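Local coordinates for protein actinorhodin polyketide putative beta-ketoacyl synthase 2 (Streptomyces coelicolor A3, PDB 1TQY) that serves as the chain length factor of actinorhodin polyketide biosynthesis and may take part in 3-oxoacyl-[acyl-carrier-protein] synthase activity, at residues 107-121 with 189-203. Sequence-based numbering, arbitrary orientation.
Sequences GVVTANACGGFDFTH and LVVSGGVDSALDPWG
Phe117 and Trp202, each on the first turns of its own helix, meet with Phe117 CZ over one face of the indole, 3.4 Å from Trp202 CE3. The two ring planes are inclined at 54°. Broad aromatic surfaces suit this buried site, where another protein chain packs against both residues. On its other flank Trp202 meets His121: Trp202 CB sits over the imidazole face, 3.8 Å from the ring centroid, and the indole turns an edge toward that same ring, which also stacks on an aromatic residue of the neighbouring chain.

Asp200 ties the cluster to the backbone. Its CG stands between the backbone N and the carbonyl carbon (chi1 66°), which holds the carboxylate back over the helix start. There Asp200 OD1 accepts from Gly203 N, as an N-cap, and from His121 ND1 at 2.8 Å, the two donors coming from opposite faces of the carboxylate plane.

Nearer the sheet, Asp196 turns its short acid side chain into the turn after strand 107-111. Asp196 OD2 accepts a hydrogen bond from Cys114 N at 2.8 Å, on its syn side, and a weaker one from Ala113 N, while a water that accepts from Ser197 N lies within hydrogen-bonding distance of Asp196 OD2 and Gly115 O. Ser343 bonds to the other carboxylate oxygen.

Below this, strands 107-111 and 189-196 run parallel, in register from Gly107 beside Val190. Val109 O receives both Gly193 N and Ser192 OG, the latter at 2.8 Å. Val109 and Val190, beta-branched and apolar, touch beneath helix 171-185. Adjacent parallel strands, each leading through a loop into a helix, form part of the N-terminal half of the thiolase fold of beta-ketoacyl synthases.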
ATOM      1  N   GLY B 107     -10.545  11.842  -5.000  1.00 26.88           N
ATOM      2  CA  GLY B 107      -9.735  10.654  -4.785  1.00 25.93           C
ATOM      3  C   GLY B 107      -9.438  10.394  -3.320  1.00 24.38           C
ATOM      4  O   GLY B 107      -9.691  11.242  -2.465  1.00 22.20           O
ATOM      5  N   VAL B 108      -8.903   9.216  -3.028  1.00 23.89           N
ATOM      6  CA  VAL B 108      -8.571   8.862  -1.656  1.00 23.76           C
ATOM      7  C   VAL B 108      -7.245   8.110  -1.593  1.00 23.70           C
ATOM      8  O   VAL B 108      -7.093   7.037  -2.184  1.00 21.86           O
ATOM      9  CB  VAL B 108      -9.689   7.994  -1.007  1.00 24.01           C
ATOM     10  CG1 VAL B 108      -9.291   7.598   0.413  1.00 24.51           C
ATOM     11  CG2 VAL B 108     -11.000   8.782  -0.956  1.00 23.07           C
ATOM     12  N   VAL B 109      -6.276   8.691  -0.888  1.00 23.83           N
ATOM     13  CA  VAL B 109      -4.956   8.083  -0.738  1.00 24.07           C
ATOM     14  C   VAL B 109      -4.579   8.000   0.738  1.00 24.27           C
ATOM     15  O   VAL B 109      -4.373   9.021   1.391  1.00 25.48           O
ATOM     16  CB  VAL B 109      -3.874   8.899  -1.462  1.00 23.71           C
ATOM     17  CG1 VAL B 109      -2.549   8.144  -1.392  1.00 23.98           C
ATOM     18  CG2 VAL B 109      -4.282   9.140  -2.903  1.00 22.15           C
ATOM     19  N   THR B 110      -4.492   6.777   1.255  1.00 22.40           N
ATOM     20  CA  THR B 110      -4.139   6.569   2.654  1.00 21.65           C
ATOM     21  C   THR B 110      -2.956   5.656   2.822  1.00 22.60           C
ATOM     22  O   THR B 110      -2.581   4.940   1.899  1.00 23.83           O
ATOM     23  CB  THR B 110      -5.273   5.884   3.444  1.00 21.18           C
ATOM     24  OG1 THR B 110      -5.524   4.592   2.867  1.00 19.20           O
ATOM     25  CG2 THR B 110      -6.539   6.733   3.437  1.00 19.04           C
ATOM     26  N   ALA B 111      -2.360   5.689   4.007  1.00 21.22           N
ATOM     27  CA  ALA B 111      -1.264   4.778   4.307  1.00 23.02           C
ATOM     28  C   ALA B 111      -1.821   3.893   5.429  1.00 22.80           C
ATOM     29  O   ALA B 111      -2.656   4.339   6.213  1.00 23.68           O
ATOM     30  CB  ALA B 111      -0.038   5.547   4.787  1.00 21.70           C
ATOM     31  N   ASN B 112      -1.389   2.641   5.492  1.00 23.61           N
ATOM     32  CA  ASN B 112      -1.860   1.734   6.538  1.00 26.52           C
ATOM     33  C   ASN B 112      -0.692   0.827   6.913  1.00 26.88           C
ATOM     34  O   ASN B 112      -0.081   0.207   6.049  1.00 30.85           O
ATOM     35  CB  ASN B 112      -3.029   0.887   6.025  1.00 26.59           C
ATOM     36  CG  ASN B 112      -3.933   0.416   7.140  1.00 30.51           C
ATOM     37  OD1 ASN B 112      -3.461   0.043   8.221  1.00 30.29           O
ATOM     38  ND2 ASN B 112      -5.243   0.419   6.886  1.00 30.19           N
ATOM     39  N   ALA B 113      -0.370   0.744   8.193  1.00 26.34           N
ATOM     40  CA  ALA B 113       0.757  -0.084   8.603  1.00 25.26           C
ATOM     41  C   ALA B 113       0.396  -1.468   9.151  1.00 24.68           C
ATOM     42  O   ALA B 113       1.009  -2.470   8.775  1.00 24.57           O
ATOM     43  CB  ALA B 113       1.586   0.677   9.630  1.00 24.08           C
ATOM     44  N   CYS B 114      -0.598  -1.515  10.035  1.00 24.67           N
ATOM     45  CA  CYS B 114      -1.027  -2.755  10.682  1.00 25.32           C
ATOM     46  C   CYS B 114      -2.320  -3.311  10.126  1.00 24.48           C
ATOM     47  O   CYS B 114      -2.609  -4.489  10.301  1.00 22.33           O
ATOM     48  CB  CYS B 114      -1.239  -2.518  12.176  1.00 26.81           C
ATOM     49  SG  CYS B 114       0.114  -1.648  12.973  1.00 35.63           S
ATOM     50  N   GLY B 115      -3.103  -2.457   9.475  1.00 24.01           N
ATOM     51  CA  GLY B 115      -4.382  -2.894   8.947  1.00 23.75           C
ATOM     52  C   GLY B 115      -5.314  -3.125  10.126  1.00 22.98           C
ATOM     53  O   GLY B 115      -5.018  -2.695  11.245  1.00 20.89           O
ATOM     54  N   GLY B 116      -6.428  -3.811   9.891  1.00 22.38           N
ATOM     55  CA  GLY B 116      -7.366  -4.076  10.966  1.00 23.75           C
ATOM     56  C   GLY B 116      -6.910  -5.256  11.790  1.00 23.97           C
ATOM     57  O   GLY B 116      -7.545  -6.300  11.770  1.00 24.63           O
ATOM     58  N   PHE B 117      -5.818  -5.087  12.535  1.00 24.40           N
ATOM     59  CA  PHE B 117      -5.273  -6.183  13.318  1.00 23.53           C
ATOM     60  C   PHE B 117      -6.144  -6.703  14.475  1.00 22.30           C
ATOM     61  O   PHE B 117      -6.214  -7.911  14.666  1.00 21.62           O
ATOM     62  CB  PHE B 117      -3.874  -5.827  13.826  1.00 22.37           C
ATOM     63  CG  PHE B 117      -2.966  -7.021  13.948  1.00 21.44           C
ATOM     64  CD1 PHE B 117      -2.507  -7.674  12.810  1.00 19.43           C
ATOM     65  CD2 PHE B 117      -2.636  -7.539  15.194  1.00 19.23           C
ATOM     66  CE1 PHE B 117      -1.737  -8.826  12.907  1.00 18.42           C
ATOM     67  CE2 PHE B 117      -1.863  -8.697  15.297  1.00 20.97           C
ATOM     68  CZ  PHE B 117      -1.417  -9.341  14.150  1.00 20.14           C
ATOM     69  N   ASP B 118      -6.788  -5.823  15.244  1.00 22.80           N
ATOM     70  CA  ASP B 118      -7.642  -6.284  16.331  1.00 24.23           C
ATOM     71  C   ASP B 118      -8.691  -7.210  15.717  1.00 25.14           C
ATOM     72  O   ASP B 118      -8.947  -8.307  16.211  1.00 27.38           O
ATOM     73  CB  ASP B 118      -8.350  -5.119  17.026  1.00 24.63           C
ATOM     74  CG  ASP B 118      -9.336  -5.595  18.097  1.00 25.92           C
ATOM     75  OD1 ASP B 118      -8.910  -5.905  19.226  1.00 24.67           O
ATOM     76  OD2 ASP B 118     -10.536  -5.664  17.798  1.00 25.63           O
ATOM     77  N   PHE B 119      -9.287  -6.761  14.621  1.00 24.86           N
ATOM     78  CA  PHE B 119     -10.304  -7.545  13.946  1.00 24.57           C
ATOM     79  C   PHE B 119      -9.761  -8.885  13.466  1.00 23.60           C
ATOM     80  O   PHE B 119     -10.358  -9.928  13.724  1.00 22.01           O
ATOM     81  CB  PHE B 119     -10.888  -6.766  12.755  1.00 24.27           C
ATOM     82  CG  PHE B 119     -12.179  -7.343  12.227  1.00 24.55           C
ATOM     83  CD1 PHE B 119     -12.186  -8.526  11.492  1.00 21.94           C
ATOM     84  CD2 PHE B 119     -13.393  -6.720  12.506  1.00 25.72           C
ATOM     85  CE1 PHE B 119     -13.380  -9.087  11.046  1.00 24.14           C
ATOM     86  CE2 PHE B 119     -14.594  -7.275  12.065  1.00 26.37           C
ATOM     87  CZ  PHE B 119     -14.585  -8.462  11.332  1.00 24.44           C
ATOM     88  N   THR B 120      -8.623  -8.880  12.782  1.00 22.81           N
ATOM     89  CA  THR B 120      -8.103 -10.147  12.277  1.00 23.64           C
ATOM     90  C   THR B 120      -7.663 -11.115  13.381  1.00 21.50           C
ATOM     91  O   THR B 120      -7.767 -12.330  13.213  1.00 20.89           O
ATOM     92  CB  THR B 120      -6.943  -9.921  11.251  1.00 24.33           C
ATOM     93  OG1 THR B 120      -6.768 -11.106  10.477  1.00 27.81           O
ATOM     94  CG2 THR B 120      -5.621  -9.616  11.953  1.00 26.45           C
ATOM     95  N   HIS B 121      -7.169 -10.586  14.501  1.00 21.42           N
ATOM     96  CA  HIS B 121      -6.743 -11.447  15.607  1.00 20.11           C
ATOM     97  C   HIS B 121      -7.949 -12.251  16.103  1.00 21.31           C
ATOM     98  O   HIS B 121      -7.874 -13.471  16.283  1.00 22.26           O
ATOM     99  CB  HIS B 121      -6.168 -10.608  16.749  1.00 19.05           C
ATOM    100  CG  HIS B 121      -5.653 -11.413  17.908  1.00 21.01           C
ATOM    101  ND1 HIS B 121      -5.220 -10.827  19.078  1.00 19.71           N
ATOM    102  CD2 HIS B 121      -5.530 -12.751  18.091  1.00 19.45           C
ATOM    103  CE1 HIS B 121      -4.854 -11.768  19.932  1.00 19.26           C
ATOM    104  NE2 HIS B 121      -5.033 -12.943  19.358  1.00 19.64           N
ATOM    105  N   LEU B 189      -9.709  17.203  -5.889  1.00 29.67           N
ATOM    106  CA  LEU B 189      -9.724  16.982  -4.458  1.00 28.09           C
ATOM    107  C   LEU B 189      -9.279  15.571  -4.141  1.00 27.67           C
ATOM    108  O   LEU B 189      -9.626  14.620  -4.847  1.00 27.99           O
ATOM    109  CB  LEU B 189     -11.131  17.251  -3.903  1.00 27.96           C
ATOM    110  CG  LEU B 189     -11.364  17.183  -2.391  1.00 27.77           C
ATOM    111  CD1 LEU B 189     -12.619  17.937  -2.022  1.00 27.22           C
ATOM    112  CD2 LEU B 189     -11.463  15.725  -1.942  1.00 28.82           C
ATOM    113  N   VAL B 190      -8.503  15.449  -3.070  1.00 26.06           N
ATOM    114  CA  VAL B 190      -8.002  14.161  -2.635  1.00 24.96           C
ATOM    115  C   VAL B 190      -7.977  14.110  -1.114  1.00 25.03           C
ATOM    116  O   VAL B 190      -7.443  15.007  -0.450  1.00 25.51           O
ATOM    117  CB  VAL B 190      -6.579  13.898  -3.185  1.00 25.35           C
ATOM    118  CG1 VAL B 190      -6.008  12.634  -2.547  1.00 25.00           C
ATOM    119  CG2 VAL B 190      -6.627  13.737  -4.704  1.00 25.38           C
ATOM    120  N   VAL B 191      -8.587  13.067  -0.562  1.00 23.94           N
ATOM    121  CA  VAL B 191      -8.621  12.874   0.882  1.00 23.53           C
ATOM    122  C   VAL B 191      -7.419  11.993   1.185  1.00 22.74           C
ATOM    123  O   VAL B 191      -7.243  10.931   0.586  1.00 23.28           O
ATOM    124  CB  VAL B 191      -9.927  12.178   1.317  1.00 24.19           C
ATOM    125  CG1 VAL B 191      -9.852  11.803   2.790  1.00 23.43           C
ATOM    126  CG2 VAL B 191     -11.095  13.107   1.074  1.00 21.70           C
ATOM    127  N   SER B 192      -6.592  12.424   2.122  1.00 23.22           N
ATOM    128  CA  SER B 192      -5.369  11.684   2.386  1.00 23.41           C
ATOM    129  C   SER B 192      -4.991  11.675   3.847  1.00 23.35           C
ATOM    130  O   SER B 192      -5.318  12.591   4.601  1.00 23.37           O
ATOM    131  CB  SER B 192      -4.228  12.319   1.570  1.00 22.80           C
ATOM    132  OG  SER B 192      -3.070  11.505   1.563  1.00 24.20           O
ATOM    133  N   GLY B 193      -4.282  10.632   4.241  1.00 23.15           N
ATOM    134  CA  GLY B 193      -3.863  10.535   5.617  1.00 23.97           C
ATOM    135  C   GLY B 193      -3.642   9.096   5.990  1.00 23.49           C
ATOM    136  O   GLY B 193      -3.381   8.236   5.148  1.00 23.82           O
ATOM    137  N   GLY B 194      -3.765   8.843   7.283  1.00 22.89           N
ATOM    138  CA  GLY B 194      -3.577   7.507   7.796  1.00 23.13           C
ATOM    139  C   GLY B 194      -3.939   7.476   9.261  1.00 22.46           C
ATOM    140  O   GLY B 194      -3.951   8.501   9.954  1.00 21.54           O
ATOM    141  N   VAL B 195      -4.246   6.270   9.707  1.00 22.52           N
ATOM    142  CA  VAL B 195      -4.625   5.994  11.075  1.00 24.09           C
ATOM    143  C   VAL B 195      -4.238   4.550  11.328  1.00 23.97           C
ATOM    144  O   VAL B 195      -4.454   3.694  10.477  1.00 24.81           O
ATOM    145  CB  VAL B 195      -6.157   6.127  11.277  1.00 24.72           C
ATOM    146  CG1 VAL B 195      -6.550   5.588  12.642  1.00 23.61           C
ATOM    147  CG2 VAL B 195      -6.583   7.588  11.162  1.00 23.76           C
ATOM    148  N   ASP B 196      -3.631   4.278  12.477  1.00 24.17           N
ATOM    149  CA  ASP B 196      -3.273   2.907  12.827  1.00 24.25           C
ATOM    150  C   ASP B 196      -3.715   2.682  14.254  1.00 23.63           C
ATOM    151  O   ASP B 196      -3.950   3.636  14.993  1.00 23.91           O
ATOM    152  CB  ASP B 196      -1.756   2.648  12.740  1.00 25.40           C
ATOM    153  CG  ASP B 196      -1.328   2.041  11.414  1.00 29.94           C
ATOM    154  OD1 ASP B 196      -0.755   2.783  10.575  1.00 29.92           O
ATOM    155  OD2 ASP B 196      -1.550   0.820  11.200  1.00 31.00           O
ATOM    156  N   SER B 197      -3.819   1.413  14.623  1.00 25.35           N
ATOM    157  CA  SER B 197      -4.189   0.984  15.969  1.00 26.54           C
ATOM    158  C   SER B 197      -3.862  -0.499  16.051  1.00 25.67           C
ATOM    159  O   SER B 197      -4.306  -1.283  15.220  1.00 26.17           O
ATOM    160  CB  SER B 197      -5.678   1.180  16.238  1.00 25.94           C
ATOM    161  OG  SER B 197      -5.981   0.756  17.555  1.00 27.92           O
ATOM    162  N   ALA B 198      -3.065  -0.879  17.037  1.00 26.12           N
ATOM    163  CA  ALA B 198      -2.700  -2.273  17.204  1.00 26.74           C
ATOM    164  C   ALA B 198      -2.613  -2.546  18.698  1.00 27.28           C
ATOM    165  O   ALA B 198      -1.596  -3.029  19.198  1.00 27.21           O
ATOM    166  CB  ALA B 198      -1.374  -2.546  16.540  1.00 28.19           C
ATOM    167  N   LEU B 199      -3.703  -2.237  19.394  1.00 26.29           N
ATOM    168  CA  LEU B 199      -3.776  -2.394  20.832  1.00 26.94           C
ATOM    169  C   LEU B 199      -4.494  -3.639  21.324  1.00 27.00           C
ATOM    170  O   LEU B 199      -5.350  -3.569  22.201  1.00 29.80           O
ATOM    171  CB  LEU B 199      -4.408  -1.145  21.451  1.00 26.58           C
ATOM    172  CG  LEU B 199      -3.597   0.120  21.214  1.00 26.60           C
ATOM    173  CD1 LEU B 199      -4.275   1.301  21.884  1.00 26.30           C
ATOM    174  CD2 LEU B 199      -2.183  -0.077  21.779  1.00 27.47           C
ATOM    175  N   ASP B 200      -4.148  -4.777  20.741  1.00 25.89           N
ATOM    176  CA  ASP B 200      -4.707  -6.052  21.149  1.00 23.70           C
ATOM    177  C   ASP B 200      -3.460  -6.799  21.597  1.00 23.42           C
ATOM    178  O   ASP B 200      -2.347  -6.379  21.284  1.00 23.16           O
ATOM    179  CB  ASP B 200      -5.341  -6.781  19.971  1.00 20.92           C
ATOM    180  CG  ASP B 200      -4.324  -7.183  18.939  1.00 22.88           C
ATOM    181  OD1 ASP B 200      -3.972  -8.380  18.859  1.00 22.28           O
ATOM    182  OD2 ASP B 200      -3.860  -6.284  18.202  1.00 25.12           O
ATOM    183  N   PRO B 201      -3.619  -7.913  22.323  1.00 22.19           N
ATOM    184  CA  PRO B 201      -2.437  -8.654  22.775  1.00 22.01           C
ATOM    185  C   PRO B 201      -1.424  -9.017  21.678  1.00 22.46           C
ATOM    186  O   PRO B 201      -0.226  -8.835  21.868  1.00 21.46           O
ATOM    187  CB  PRO B 201      -3.040  -9.886  23.435  1.00 20.53           C
ATOM    188  CG  PRO B 201      -4.384  -9.391  23.927  1.00 19.74           C
ATOM    189  CD  PRO B 201      -4.864  -8.573  22.772  1.00 20.61           C
ATOM    190  N   TRP B 202      -1.893  -9.535  20.542  1.00 21.17           N
ATOM    191  CA  TRP B 202      -0.984  -9.929  19.461  1.00 21.14           C
ATOM    192  C   TRP B 202      -0.310  -8.711  18.839  1.00 21.07           C
ATOM    193  O   TRP B 202       0.917  -8.686  18.670  1.00 19.78           O
ATOM    194  CB  TRP B 202      -1.741 -10.727  18.392  1.00 21.59           C
ATOM    195  CG  TRP B 202      -0.849 -11.463  17.398  1.00 19.94           C
ATOM    196  CD1 TRP B 202       0.510 -11.658  17.479  1.00 18.70           C
ATOM    197  CD2 TRP B 202      -1.274 -12.101  16.185  1.00 19.74           C
ATOM    198  NE1 TRP B 202       0.950 -12.375  16.388  1.00 19.59           N
ATOM    199  CE2 TRP B 202      -0.121 -12.658  15.578  1.00 19.76           C
ATOM    200  CE3 TRP B 202      -2.519 -12.255  15.550  1.00 20.46           C
ATOM    201  CZ2 TRP B 202      -0.174 -13.360  14.363  1.00 18.30           C
ATOM    202  CZ3 TRP B 202      -2.568 -12.960  14.331  1.00 19.99           C
ATOM    203  CH2 TRP B 202      -1.399 -13.499  13.760  1.00 18.71           C
ATOM    204  N   GLY B 203      -1.109  -7.695  18.514  1.00 21.77           N
ATOM    205  CA  GLY B 203      -0.549  -6.481  17.943  1.00 21.11           C
ATOM    206  C   GLY B 203       0.484  -5.877  18.889  1.00 21.54           C
ATOM    207  O   GLY B 203       1.503  -5.341  18.460  1.00 20.41           O
TER
HETATM  208  O   HOH W   1      -4.087  -0.293  11.999  1.00 27.37           O
HETATM  209  O   HOH W   2      -6.560  -3.097  15.154  1.00 27.57           O
HETATM  210  O   HOH W   3      -7.826  -5.118  21.756  1.00 33.99           O